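Local coordinates for probable secreted solute-binding lipoprotein (Streptomyces coelicolor, PDB 3I3V) that probably binds a solute outside the cell and hands it to a membrane transporter, at residues N238-A243 and A260-V265. Sequence-based numbering, arbitrary orientation.
Sequences NTEEAA and AGHTEV
Glu240 and His262 come from opposite directions and meet in one hydrogen bond, the sole direct link between 238-243 and 260-265. NE2 of His262 donates to OE2 of Glu240 over 2.7 Å, and the bond is almost straight, 172° at the hydrogen. OE2 lies in the plane of the imidazole, at its edge, and is approached nearly along its own C-O direction. Carboxylate and ring are turned only 24° apart, so the two flat groups lie nearly in one plane, edge to edge, instead of stacking.

Length and shape make the pairing possible. Beyond CG the glutamate chain runs extended (chi2 -179°), carrying the carboxylate well clear of its backbone, while the ring of His262 offers a rigid N-H at its far corner. Apart from this bond little touches, and the two segments bury just 64 Å² between them.

The backbone sets up both partners. Glu240 has positive phi in the Schellman motif that ends helix 230-238, ahead of strand 242-246; His262 occupies the turn between helix 257-261 and strand 263-266, where Thr263 N bonds to Ala260 O at 3.1 Å. Both side chains also rest on Asn131 of strand 122-131, which pairs antiparallel with both of those strands.

An alanine in place of His262 removes the imidazole, which would probably leave the Glu240 carboxylate without this donor and freer to turn. A histidine-carboxylate pair of this geometry would be expected to stabilise a protonated imidazole, adding charge attraction to a bond that ties together two helix-to-strand turns at the protein surface.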
loop_
_atom_site.group_PDB
_atom_site.type_symbol
_atom_site.label_atom_id
_atom_site.label_comp_id
_atom_site.label_asym_id
_atom_site.label_seq_id
_atom_site.Cartn_x
_atom_site.Cartn_y
_atom_site.Cartn_z
ATOM N N ASN C 238 -70.922 -1.434 0.061
ATOM C CA ASN C 238 -70.672 -1.120 1.471
ATOM C C ASN C 238 -71.697 -1.670 2.446
ATOM O O ASN C 238 -71.356 -2.010 3.570
ATOM C CB ASN C 238 -70.531 0.388 1.659
ATOM C CG ASN C 238 -69.232 0.903 1.105
ATOM O OD1 ASN C 238 -68.433 0.127 0.575
ATOM N ND2 ASN C 238 -69.001 2.207 1.222
ATOM N N THR C 239 -72.952 -1.747 2.019
ATOM C CA THR C 239 -74.009 -2.294 2.862
ATOM C C THR C 239 -74.116 -3.791 2.567
ATOM O O THR C 239 -74.980 -4.492 3.097
ATOM C CB THR C 239 -75.373 -1.629 2.577
ATOM O OG1 THR C 239 -75.728 -1.827 1.203
ATOM C CG2 THR C 239 -75.312 -0.134 2.883
ATOM N N GLU C 240 -73.228 -4.266 1.702
ATOM C CA GLU C 240 -73.183 -5.666 1.332
ATOM C C GLU C 240 -74.448 -6.179 0.658
ATOM O O GLU C 240 -74.963 -7.240 1.015
ATOM C CB GLU C 240 -72.862 -6.525 2.558
ATOM C CG GLU C 240 -71.492 -6.257 3.155
ATOM C CD GLU C 240 -71.188 -7.144 4.344
ATOM O OE1 GLU C 240 -71.948 -7.092 5.331
ATOM O OE2 GLU C 240 -70.192 -7.894 4.298
ATOM N N GLU C 241 -74.951 -5.419 -0.312
ATOM C CA GLU C 241 -76.125 -5.838 -1.069
ATOM C C GLU C 241 -75.626 -6.474 -2.372
ATOM O O GLU C 241 -76.347 -7.218 -3.032
ATOM C CB GLU C 241 -77.043 -4.646 -1.359
ATOM C CG GLU C 241 -77.666 -4.035 -0.109
ATOM C CD GLU C 241 -78.471 -5.043 0.715
ATOM O OE1 GLU C 241 -79.354 -5.721 0.141
ATOM O OE2 GLU C 241 -78.226 -5.154 1.938
ATOM N N ALA C 242 -74.384 -6.165 -2.732
ATOM C CA ALA C 242 -73.751 -6.728 -3.926
ATOM C C ALA C 242 -72.394 -7.230 -3.449
ATOM O O ALA C 242 -71.784 -6.621 -2.581
ATOM C CB ALA C 242 -73.585 -5.670 -5.008
ATOM N N ALA C 243 -71.923 -8.331 -4.023
ATOM C CA ALA C 243 -70.666 -8.940 -3.604
ATOM C C ALA C 243 -69.410 -8.613 -4.409
ATOM O O ALA C 243 -68.299 -8.867 -3.944
ATOM C CB ALA C 243 -70.845 -10.448 -3.549
ATOM N N ALA C 260 -64.512 -4.601 4.718
ATOM C CA ALA C 260 -63.176 -4.798 4.161
ATOM C C ALA C 260 -62.463 -5.985 4.797
ATOM O O ALA C 260 -61.638 -6.639 4.156
ATOM C CB ALA C 260 -62.338 -3.535 4.350
ATOM N N GLY C 261 -62.773 -6.254 6.063
ATOM C CA GLY C 261 -62.146 -7.366 6.757
ATOM C C GLY C 261 -62.211 -8.669 5.981
ATOM O O GLY C 261 -61.220 -9.403 5.900
ATOM N N HIS C 262 -63.378 -8.960 5.412
ATOM C CA HIS C 262 -63.566 -10.175 4.630
ATOM C C HIS C 262 -63.747 -9.906 3.134
ATOM O O HIS C 262 -64.602 -10.505 2.481
ATOM C CB HIS C 262 -64.750 -10.998 5.175
ATOM C CG HIS C 262 -66.023 -10.221 5.351
ATOM N ND1 HIS C 262 -66.558 -9.948 6.589
ATOM C CD2 HIS C 262 -66.895 -9.715 4.447
ATOM C CE1 HIS C 262 -67.709 -9.313 6.443
ATOM N NE2 HIS C 262 -67.938 -9.160 5.152
ATOM N N THR C 263 -62.936 -8.993 2.600
ATOM C CA THR C 263 -62.966 -8.659 1.180
ATOM C C THR C 263 -61.602 -8.989 0.579
ATOM O O THR C 263 -60.563 -8.793 1.204
ATOM C CB THR C 263 -63.309 -7.149 0.941
ATOM O OG1 THR C 263 -64.698 -6.926 1.200
ATOM C CG2 THR C 263 -63.023 -6.741 -0.505
ATOM N N GLU C 264 -61.614 -9.512 -0.638
ATOM C CA GLU C 264 -60.389 -9.873 -1.330
ATOM C C GLU C 264 -60.330 -9.213 -2.702
ATOM O O GLU C 264 -61.343 -9.108 -3.385
ATOM C CB GLU C 264 -60.311 -11.387 -1.489
ATOM C CG GLU C 264 -59.909 -12.121 -0.225
ATOM C CD GLU C 264 -59.899 -13.623 -0.413
ATOM O OE1 GLU C 264 -59.468 -14.090 -1.492
ATOM O OE2 GLU C 264 -60.312 -14.337 0.522
ATOM N N VAL C 265 -59.142 -8.778 -3.109
ATOM C CA VAL C 265 -58.990 -8.135 -4.406
ATOM C C VAL C 265 -58.315 -9.036 -5.424
ATOM O O VAL C 265 -57.416 -9.815 -5.090
ATOM C CB VAL C 265 -58.183 -6.817 -4.307
ATOM C CG1 VAL C 265 -58.933 -5.807 -3.460
ATOM C CG2 VAL C 265 -56.812 -7.087 -3.731
#